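Side-chain contacts in farnesyltransferase, putative (Trypanosoma cruzi, PDB 3WCA), which probably condenses two farnesyl diphosphate molecules and reduces the product with NADPH or NADH to give squalene, an early step of sterol synthesis: residues I59-L62 with V63-L67; P86-H89 with E90-H93; Q323-L326 with Q327-T331. The protein carries 1 engineered substitution. One frame throughout, in Å; residues are numbered along the deposited sequence.

Each of the three contacts is local, joining residues within its own continuous stretch, so none closes a long loop, and none encloses, overlaps or crosses another along the chain. Interaction 1 comes first, inside helix 51-72. Interaction 2 follows in the loop between helices 78-84 and 105-112, and this loop folds back onto helix 51-72: Phe88 packs against Ala66 and Leu67, with Ala66 CB 3.3 Å from Phe88 CZ, while Leu92 meets Val63. Interaction 3, in helix 322-338, stands apart on the other side of the chain's centre, its nearest atoms about 20 Å from interaction 1. The first two thus tie a loop to a helix of the active-site core, whereas the third belongs to the C-terminal helical region.

Interaction 1: I59-L62 with V63-L67; sequences IFYL and VLRAL
Phe60 and Leu64, one helical turn apart, provide the main apolar contact of this stretch. A methyl group of leucine meets the aromatic ring in an off-centre CH-pi contact, with Leu64 CD1 4.1 Å from the centroid of the Phe60 ring and closest to CE1 at 3.7 Å. Phe60 can lie there because its CG stands opposite the backbone N (chi1 175°), which carries the ring forward along the helix. Ile59 and Val63 add a looser touch through their CG2 methyls, and all four side chains are buried; Phe60, Val63 and Leu64 also reach helix 126-147.

Tyr61 and Arg65 run side by side, pointing the same way. Their ring and guanidinium planes are only 14° apart, and Tyr61 OH lies 3.9 Å from Arg65 CD, a van der Waals contact. The charged end of Arg65 is held by a salt bridge from NH2 to Glu107, and NH1 forms a long, weak ion pair with Asp68. Tyr61 stacks on Phe42 and touches the bound thiodiphosphate analogue of the substrate.

Main-chain bonds from each residue to the fourth one on underlie both pairings. That from Leu64 N to Phe60 O, 3.2 Å, is nearly straight at 171°, and Arg65 N reaches Tyr61 O at 2.8 Å. This is ordinary alpha-helical bonding, and what marks the site is the helix that carries it: in the all-alpha squalene synthase fold, helix 51-72 lines the substrate pocket with Tyr61 and, two to three turns further on, supplies Asp68, Glu71 and Asp72 to magnesium.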
ATOM      1  N   ILE A  59       8.150  11.601   8.068  1.00 32.10           N
ATOM      2  CA  ILE A  59       7.971  11.282   9.481  1.00 33.64           C
ATOM      3  C   ILE A  59       6.721  10.427   9.670  1.00 32.58           C
ATOM      4  O   ILE A  59       6.696   9.516  10.499  1.00 33.99           O
ATOM      5  CB  ILE A  59       7.836  12.568  10.322  1.00 33.42           C
ATOM      6  CG1 ILE A  59       9.086  13.421  10.148  1.00 34.70           C
ATOM      7  CG2 ILE A  59       7.618  12.217  11.796  1.00 33.01           C
ATOM      8  CD1 ILE A  59      10.377  12.639  10.349  1.00 39.43           C
ATOM      9  N   PHE A  60       5.685  10.758   8.904  1.00 30.99           N
ATOM     10  CA  PHE A  60       4.420  10.041   8.917  1.00 31.50           C
ATOM     11  C   PHE A  60       4.671   8.571   8.585  1.00 34.78           C
ATOM     12  O   PHE A  60       4.179   7.664   9.267  1.00 36.44           O
ATOM     13  CB  PHE A  60       3.492  10.661   7.871  1.00 30.28           C
ATOM     14  CG  PHE A  60       2.195   9.933   7.688  1.00 30.03           C
ATOM     15  CD1 PHE A  60       1.494   9.435   8.789  1.00 29.92           C
ATOM     16  CD2 PHE A  60       1.612   9.842   6.420  1.00 29.74           C
ATOM     17  CE1 PHE A  60       0.221   8.864   8.631  1.00 29.21           C
ATOM     18  CE2 PHE A  60       0.346   9.277   6.250  1.00 28.46           C
ATOM     19  CZ  PHE A  60      -0.358   8.788   7.367  1.00 27.60           C
ATOM     20  N   TYR A  61       5.450   8.354   7.528  1.00 34.07           N
ATOM     21  CA  TYR A  61       5.794   7.017   7.075  1.00 33.72           C
ATOM     22  C   TYR A  61       6.598   6.237   8.105  1.00 31.98           C
ATOM     23  O   TYR A  61       6.378   5.044   8.286  1.00 31.90           O
ATOM     24  CB  TYR A  61       6.587   7.093   5.768  1.00 37.90           C
ATOM     25  CG  TYR A  61       7.165   5.766   5.334  1.00 42.46           C
ATOM     26  CD1 TYR A  61       6.447   4.899   4.511  1.00 42.94           C
ATOM     27  CD2 TYR A  61       8.419   5.358   5.790  1.00 45.45           C
ATOM     28  CE1 TYR A  61       6.963   3.650   4.153  1.00 46.10           C
ATOM     29  CE2 TYR A  61       8.944   4.115   5.446  1.00 48.86           C
ATOM     30  CZ  TYR A  61       8.213   3.265   4.630  1.00 49.41           C
ATOM     31  OH  TYR A  61       8.737   2.026   4.326  1.00 48.07           O
ATOM     32  N   LEU A  62       7.537   6.889   8.774  1.00 30.60           N
ATOM     33  CA  LEU A  62       8.349   6.176   9.751  1.00 31.68           C
ATOM     34  C   LEU A  62       7.541   5.783  10.987  1.00 32.90           C
ATOM     35  O   LEU A  62       7.751   4.717  11.567  1.00 34.33           O
ATOM     36  CB  LEU A  62       9.568   7.009  10.129  1.00 31.13           C
ATOM     37  CG  LEU A  62      10.601   7.160   8.999  1.00 31.40           C
ATOM     38  CD1 LEU A  62      11.702   8.142   9.418  1.00 31.25           C
ATOM     39  CD2 LEU A  62      11.205   5.796   8.678  1.00 28.41           C
ATOM     40  N   VAL A  63       6.609   6.638  11.388  1.00 32.88           N
ATOM     41  CA  VAL A  63       5.767   6.323  12.531  1.00 33.39           C
ATOM     42  C   VAL A  63       5.002   5.026  12.228  1.00 34.30           C
ATOM     43  O   VAL A  63       5.039   4.081  13.016  1.00 33.14           O
ATOM     44  CB  VAL A  63       4.756   7.462  12.816  1.00 33.54           C
ATOM     45  CG1 VAL A  63       3.667   6.976  13.762  1.00 35.45           C
ATOM     46  CG2 VAL A  63       5.482   8.656  13.423  1.00 30.20           C
ATOM     47  N   LEU A  64       4.338   4.983  11.073  1.00 33.01           N
ATOM     48  CA  LEU A  64       3.560   3.814  10.673  1.00 33.49           C
ATOM     49  C   LEU A  64       4.466   2.611  10.461  1.00 35.22           C
ATOM     50  O   LEU A  64       4.079   1.464  10.716  1.00 34.02           O
ATOM     51  CB  LEU A  64       2.775   4.103   9.384  1.00 30.25           C
ATOM     52  CG  LEU A  64       1.802   5.287   9.427  1.00 30.22           C
ATOM     53  CD1 LEU A  64       0.944   5.281   8.165  1.00 28.81           C
ATOM     54  CD2 LEU A  64       0.909   5.190  10.673  1.00 28.00           C
ATOM     55  N   ARG A  65       5.678   2.882   9.995  1.00 35.82           N
ATOM     56  CA  ARG A  65       6.640   1.829   9.748  1.00 36.47           C
ATOM     57  C   ARG A  65       7.031   1.193  11.076  1.00 36.77           C
ATOM     58  O   ARG A  65       7.296  -0.008  11.151  1.00 37.67           O
ATOM     59  CB  ARG A  65       7.871   2.403   9.065  1.00 39.90           C
ATOM     60  CG  ARG A  65       8.888   1.360   8.717  1.00 45.16           C
ATOM     61  CD  ARG A  65       8.290   0.297   7.814  1.00 50.85           C
ATOM     62  NE  ARG A  65       9.265  -0.756   7.573  1.00 57.98           N
ATOM     63  CZ  ARG A  65       9.147  -1.685   6.637  1.00 63.12           C
ATOM     64  NH1 ARG A  65       8.083  -1.698   5.840  1.00 65.36           N
ATOM     65  NH2 ARG A  65      10.105  -2.593   6.493  1.00 64.64           N
ATOM     66  N   ALA A  66       7.092   2.009  12.119  1.00 33.95           N
ATOM     67  CA  ALA A  66       7.411   1.501  13.446  1.00 35.63           C
ATOM     68  C   ALA A  66       6.273   0.556  13.861  1.00 35.40           C
ATOM     69  O   ALA A  66       6.528  -0.567  14.299  1.00 36.57           O
ATOM     70  CB  ALA A  66       7.535   2.659  14.440  1.00 35.28           C
ATOM     71  N   LEU A  67       5.023   1.005  13.711  1.00 34.92           N
ATOM     72  CA  LEU A  67       3.872   0.165  14.061  1.00 36.23           C
ATOM     73  C   LEU A  67       3.963  -1.171  13.347  1.00 38.77           C
ATOM     74  O   LEU A  67       3.787  -2.240  13.954  1.00 37.89           O
ATOM     75  CB  LEU A  67       2.549   0.804  13.635  1.00 34.08           C
ATOM     76  CG  LEU A  67       2.025   2.036  14.356  1.00 36.83           C
ATOM     77  CD1 LEU A  67       0.675   2.427  13.759  1.00 34.15           C
ATOM     78  CD2 LEU A  67       1.905   1.733  15.836  1.00 35.09           C
TER

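Interaction 2: P86-H89 with E90-H93; sequences PKFH and EHLH
Glu90, the first residue of 90-93, lies over the ring of His89. Its CG sits 3.4 Å above the plane of the imidazole, displaced toward the rim, in a CH-pi contact whose shortest approach is 3.5 Å from Glu90 CG to His89 CE1. The histidine's chi1 of 75° sets the ring between its own backbone N and carbonyl carbon, and this folds the ring back over the next peptide, so that Glu90 N also lies over its face. The same N makes a weak hydrogen bond to Lys87 O. Beyond CG the glutamate chain runs extended, and the carboxylate, well turned from the imidazole plane, passes alongside Lys87 with OE2 3.8 Å from Lys87 CB.

His91 is next. Lys87 O stands 3.3 Å above the centre of its ring, a carbonyl-to-ring contact with no hydrogen bond to NE2. The imidazole also stacks with Trp97, and Trp97 meets the Phe88 ring at a steep angle. The main chain here follows a succession of tight turns with i to i+3 bonding, in the loop that connects helix 78-84 to helix 105-112: His91 N bonds to Phe88 O at 3.1 Å.

Leu92 continues the pattern, its N donating to His89 O at 3.2 Å. Both of its side-chain torsions lie off the staggered positions (chi1 -96°, chi2 20°), and together they bring CD2 to 3.4 Å from His89 O. On helix 51-72, Val63 meets the same leucine side chain.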
ATOM      1  N   PRO A  86      -1.748   0.201  20.911  1.00 40.02           N
ATOM      2  CA  PRO A  86      -2.761   1.229  21.192  1.00 38.96           C
ATOM      3  C   PRO A  86      -2.257   2.559  21.731  1.00 38.89           C
ATOM      4  O   PRO A  86      -2.897   3.592  21.537  1.00 41.17           O
ATOM      5  CB  PRO A  86      -3.697   0.529  22.173  1.00 38.55           C
ATOM      6  CG  PRO A  86      -3.625  -0.898  21.718  1.00 38.43           C
ATOM      7  CD  PRO A  86      -2.131  -1.077  21.534  1.00 37.93           C
ATOM      8  N   LYS A  87      -1.124   2.549  22.413  1.00 39.22           N
ATOM      9  CA  LYS A  87      -0.596   3.796  22.940  1.00 42.16           C
ATOM     10  C   LYS A  87       0.654   4.238  22.192  1.00 42.12           C
ATOM     11  O   LYS A  87       1.430   5.059  22.677  1.00 40.96           O
ATOM     12  CB  LYS A  87      -0.309   3.670  24.446  1.00 44.63           C
ATOM     13  CG  LYS A  87       0.558   2.485  24.855  1.00 48.28           C
ATOM     14  CD  LYS A  87       0.906   2.577  26.343  1.00 48.31           C
ATOM     15  CE  LYS A  87       1.918   1.518  26.764  1.00 49.96           C
ATOM     16  NZ  LYS A  87       1.316   0.167  26.899  1.00 48.65           N
ATOM     17  N   PHE A  88       0.838   3.705  20.990  1.00 42.92           N
ATOM     18  CA  PHE A  88       1.999   4.065  20.208  1.00 41.52           C
ATOM     19  C   PHE A  88       1.950   5.536  19.864  1.00 41.30           C
ATOM     20  O   PHE A  88       2.960   6.222  19.936  1.00 42.60           O
ATOM     21  CB  PHE A  88       2.066   3.254  18.921  1.00 42.43           C
ATOM     22  CG  PHE A  88       3.456   3.092  18.394  1.00 41.26           C
ATOM     23  CD1 PHE A  88       4.303   2.124  18.932  1.00 41.41           C
ATOM     24  CD2 PHE A  88       3.926   3.908  17.371  1.00 41.41           C
ATOM     25  CE1 PHE A  88       5.603   1.970  18.451  1.00 41.75           C
ATOM     26  CE2 PHE A  88       5.222   3.762  16.885  1.00 40.12           C
ATOM     27  CZ  PHE A  88       6.063   2.789  17.428  1.00 39.42           C
ATOM     28  N   HIS A  89       0.771   6.020  19.497  1.00 43.49           N
ATOM     29  CA  HIS A  89       0.608   7.424  19.138  1.00 46.89           C
ATOM     30  C   HIS A  89       0.952   8.369  20.290  1.00 48.69           C
ATOM     31  O   HIS A  89       1.367   9.505  20.061  1.00 51.02           O
ATOM     32  CB  HIS A  89      -0.825   7.693  18.670  1.00 48.09           C
ATOM     33  CG  HIS A  89      -1.830   7.738  19.779  1.00 51.02           C
ATOM     34  ND1 HIS A  89      -2.070   6.667  20.615  1.00 53.67           N
ATOM     35  CD2 HIS A  89      -2.663   8.726  20.186  1.00 51.14           C
ATOM     36  CE1 HIS A  89      -3.007   6.994  21.487  1.00 52.69           C
ATOM     37  NE2 HIS A  89      -3.385   8.237  21.248  1.00 52.34           N
ATOM     38  N   GLU A  90       0.786   7.908  21.527  1.00 49.51           N
ATOM     39  CA  GLU A  90       1.094   8.750  22.680  1.00 51.43           C
ATOM     40  C   GLU A  90       2.583   9.055  22.777  1.00 51.04           C
ATOM     41  O   GLU A  90       2.970  10.120  23.253  1.00 52.65           O
ATOM     42  CB  GLU A  90       0.601   8.090  23.978  1.00 52.27           C
ATOM     43  CG  GLU A  90      -0.926   8.021  24.064  1.00 56.97           C
ATOM     44  CD  GLU A  90      -1.442   7.309  25.305  1.00 58.01           C
ATOM     45  OE1 GLU A  90      -2.669   7.058  25.372  1.00 58.42           O
ATOM     46  OE2 GLU A  90      -0.631   7.005  26.207  1.00 58.11           O
ATOM     47  N   HIS A  91       3.417   8.132  22.308  1.00 50.14           N
ATOM     48  CA  HIS A  91       4.862   8.320  22.358  1.00 50.14           C
ATOM     49  C   HIS A  91       5.371   9.433  21.438  1.00 49.29           C
ATOM     50  O   HIS A  91       6.506   9.891  21.576  1.00 48.32           O
ATOM     51  CB  HIS A  91       5.568   7.013  22.016  1.00 52.41           C
ATOM     52  CG  HIS A  91       5.103   5.850  22.834  1.00 54.96           C
ATOM     53  ND1 HIS A  91       4.890   5.935  24.192  1.00 55.64           N
ATOM     54  CD2 HIS A  91       4.822   4.571  22.488  1.00 54.39           C
ATOM     55  CE1 HIS A  91       4.498   4.760  24.648  1.00 56.16           C
ATOM     56  NE2 HIS A  91       4.448   3.915  23.635  1.00 55.19           N
ATOM     57  N   LEU A  92       4.538   9.860  20.498  1.00 48.71           N
ATOM     58  CA  LEU A  92       4.918  10.924  19.573  1.00 50.33           C
ATOM     59  C   LEU A  92       5.343  12.200  20.302  1.00 51.90           C
ATOM     60  O   LEU A  92       6.119  12.999  19.773  1.00 50.81           O
ATOM     61  CB  LEU A  92       3.751  11.239  18.627  1.00 49.41           C
ATOM     62  CG  LEU A  92       3.707  10.587  17.241  1.00 48.75           C
ATOM     63  CD1 LEU A  92       4.596   9.345  17.183  1.00 49.58           C
ATOM     64  CD2 LEU A  92       2.265  10.249  16.909  1.00 45.67           C
ATOM     65  N   HIS A  93       4.835  12.382  21.517  1.00 53.53           N
ATOM     66  CA  HIS A  93       5.147  13.562  22.313  1.00 56.42           C
ATOM     67  C   HIS A  93       6.143  13.267  23.434  1.00 58.25           C
ATOM     68  O   HIS A  93       6.317  14.074  24.343  1.00 60.17           O
ATOM     69  CB  HIS A  93       3.860  14.133  22.913  1.00 56.48           C
ATOM     70  CG  HIS A  93       2.832  14.513  21.893  1.00 56.23           C
ATOM     71  ND1 HIS A  93       3.020  15.543  20.994  1.00 56.01           N
ATOM     72  CD2 HIS A  93       1.608  13.998  21.624  1.00 55.53           C
ATOM     73  CE1 HIS A  93       1.956  15.645  20.216  1.00 55.82           C
ATOM     74  NE2 HIS A  93       1.086  14.720  20.577  1.00 56.84           N
TER

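Interaction 3: Q323-L326 with Q327-T331; sequences QATL and QMLKT
Met328 and Ala324, a turn apart on helix 322-338, show how a flexible side chain can lie along one side of the carbonyl oxygen that its own backbone binds. Met328 N donates to Ala324 O at 3.0 Å with an N-H...O angle of 157°. From there the methionine can be traced outward. CB lies 3.7 Å from Ala324 O, somewhat nearer than to the adjacent Thr325 O. CG, anti to the carbonyl carbon of its own residue and beside its backbone N, keeps to the same oxygen at 3.6 Å. The chain then runs straight to the sulfur, and a bend at chi3 (-79°) turns the terminal methyl back, so that CE ends 3.8 Å from Ala324 O. Three carbons of one side chain therefore line one side of this oxygen while its hydrogen bond is served by the backbone.

The next residue repeats the theme in a more compact form. Leu329 N bonds to Thr325 O, and Leu329 CG approaches this oxygen to 3.3 Å, while Leu329 CD1 meets the Thr325 methyl CG2 at 4.3 Å. Gln327 O, by contrast, takes two hydrogen bonds, from Thr331 N and Thr331 OG1, which reach it from opposite faces of its plane, the hydroxyl at 3.0 Å.

At the start of the helix, the carboxylate of Glu321 accepts from the N-H groups of Gln323 and Ala324, and its main-chain oxygen pairs with the Thr325 hydroxyl. Thr325 and Leu329 rest on helix 274-294, where both touch Val285. Leu329 and Lys330 also touch Met361 of helix 347-362, and Lys330 NZ is hydrogen-bonded to the side-chain oxygen of Gln365; helix 322-338 thus lies against helix 274-294 and helix 347-362.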
ATOM      1  N   GLN A 323      -2.625  13.594 -18.189  1.00 40.37           N
ATOM      2  CA  GLN A 323      -2.719  12.961 -19.500  1.00 40.69           C
ATOM      3  C   GLN A 323      -1.768  11.800 -19.730  1.00 38.91           C
ATOM      4  O   GLN A 323      -2.200  10.715 -20.107  1.00 40.54           O
ATOM      5  CB  GLN A 323      -2.548  14.002 -20.611  1.00 42.99           C
ATOM      6  CG  GLN A 323      -3.691  15.007 -20.665  1.00 43.96           C
ATOM      7  CD  GLN A 323      -5.041  14.344 -20.457  1.00 46.95           C
ATOM      8  OE1 GLN A 323      -5.368  13.350 -21.112  1.00 44.59           O
ATOM      9  NE2 GLN A 323      -5.836  14.894 -19.539  1.00 46.77           N
ATOM     10  N   ALA A 324      -0.480  12.016 -19.506  1.00 36.39           N
ATOM     11  CA  ALA A 324       0.499  10.955 -19.703  1.00 35.88           C
ATOM     12  C   ALA A 324       0.237   9.774 -18.753  1.00 35.25           C
ATOM     13  O   ALA A 324       0.391   8.608 -19.123  1.00 36.07           O
ATOM     14  CB  ALA A 324       1.907  11.501 -19.492  1.00 32.57           C
ATOM     15  N   THR A 325      -0.166  10.089 -17.531  1.00 34.35           N
ATOM     16  CA  THR A 325      -0.450   9.079 -16.527  1.00 33.61           C
ATOM     17  C   THR A 325      -1.637   8.235 -16.939  1.00 34.52           C
ATOM     18  O   THR A 325      -1.627   7.019 -16.775  1.00 35.95           O
ATOM     19  CB  THR A 325      -0.738   9.741 -15.184  1.00 32.79           C
ATOM     20  OG1 THR A 325       0.413  10.495 -14.796  1.00 30.92           O
ATOM     21  CG2 THR A 325      -1.051   8.698 -14.117  1.00 31.06           C
ATOM     22  N   LEU A 326      -2.663   8.888 -17.471  1.00 35.88           N
ATOM     23  CA  LEU A 326      -3.850   8.186 -17.926  1.00 37.72           C
ATOM     24  C   LEU A 326      -3.493   7.255 -19.066  1.00 39.06           C
ATOM     25  O   LEU A 326      -3.962   6.111 -19.104  1.00 38.66           O
ATOM     26  CB  LEU A 326      -4.921   9.162 -18.408  1.00 41.41           C
ATOM     27  CG  LEU A 326      -5.662   9.975 -17.354  1.00 42.17           C
ATOM     28  CD1 LEU A 326      -6.651  10.906 -18.046  1.00 43.90           C
ATOM     29  CD2 LEU A 326      -6.379   9.034 -16.391  1.00 43.44           C
ATOM     30  N   GLN A 327      -2.673   7.727 -20.003  1.00 37.63           N
ATOM     31  CA  GLN A 327      -2.315   6.855 -21.102  1.00 39.09           C
ATOM     32  C   GLN A 327      -1.462   5.663 -20.658  1.00 38.08           C
ATOM     33  O   GLN A 327      -1.645   4.555 -21.170  1.00 39.09           O
ATOM     34  CB  GLN A 327      -1.667   7.643 -22.254  1.00 43.41           C
ATOM     35  CG  GLN A 327      -0.563   8.609 -21.897  1.00 50.08           C
ATOM     36  CD  GLN A 327      -0.346   9.653 -22.993  1.00 53.77           C
ATOM     37  OE1 GLN A 327      -1.161  10.570 -23.171  1.00 54.21           O
ATOM     38  NE2 GLN A 327       0.746   9.507 -23.743  1.00 52.61           N
ATOM     39  N   MET A 328      -0.551   5.853 -19.704  1.00 36.00           N
ATOM     40  CA  MET A 328       0.237   4.711 -19.240  1.00 34.44           C
ATOM     41  C   MET A 328      -0.660   3.699 -18.514  1.00 32.06           C
ATOM     42  O   MET A 328      -0.455   2.496 -18.629  1.00 29.79           O
ATOM     43  CB  MET A 328       1.374   5.152 -18.320  1.00 36.58           C
ATOM     44  CG  MET A 328       2.549   5.769 -19.066  1.00 37.84           C
ATOM     45  SD  MET A 328       3.980   6.016 -18.000  1.00 41.31           S
ATOM     46  CE  MET A 328       3.477   7.506 -17.169  1.00 38.99           C
ATOM     47  N   LEU A 329      -1.654   4.186 -17.775  1.00 30.32           N
ATOM     48  CA  LEU A 329      -2.575   3.297 -17.065  1.00 33.19           C
ATOM     49  C   LEU A 329      -3.446   2.566 -18.087  1.00 34.64           C
ATOM     50  O   LEU A 329      -3.763   1.386 -17.924  1.00 31.68           O
ATOM     51  CB  LEU A 329      -3.479   4.081 -16.107  1.00 32.61           C
ATOM     52  CG  LEU A 329      -2.869   4.695 -14.844  1.00 32.91           C
ATOM     53  CD1 LEU A 329      -3.929   5.512 -14.104  1.00 32.24           C
ATOM     54  CD2 LEU A 329      -2.327   3.594 -13.945  1.00 31.08           C
ATOM     55  N   LYS A 330      -3.836   3.277 -19.140  1.00 35.22           N
ATOM     56  CA  LYS A 330      -4.646   2.667 -20.182  1.00 35.94           C
ATOM     57  C   LYS A 330      -3.809   1.569 -20.837  1.00 35.06           C
ATOM     58  O   LYS A 330      -4.271   0.438 -21.027  1.00 34.05           O
ATOM     59  CB  LYS A 330      -5.048   3.706 -21.228  1.00 40.52           C
ATOM     60  CG  LYS A 330      -6.053   3.175 -22.243  1.00 46.21           C
ATOM     61  CD  LYS A 330      -6.163   4.075 -23.455  1.00 49.05           C
ATOM     62  CE  LYS A 330      -7.505   4.761 -23.488  1.00 53.79           C
ATOM     63  NZ  LYS A 330      -7.756   5.450 -22.195  1.00 55.62           N
ATOM     64  N   THR A 331      -2.567   1.909 -21.168  1.00 33.57           N
ATOM     65  CA  THR A 331      -1.653   0.955 -21.786  1.00 34.04           C
ATOM     66  C   THR A 331      -1.505  -0.327 -20.969  1.00 32.90           C
ATOM     67  O   THR A 331      -1.594  -1.426 -21.514  1.00 33.74           O
ATOM     68  CB  THR A 331      -0.243   1.551 -21.972  1.00 35.61           C
ATOM     69  OG1 THR A 331      -0.288   2.597 -22.951  1.00 41.27           O
ATOM     70  CG2 THR A 331       0.724   0.478 -22.432  1.00 36.98           C
TER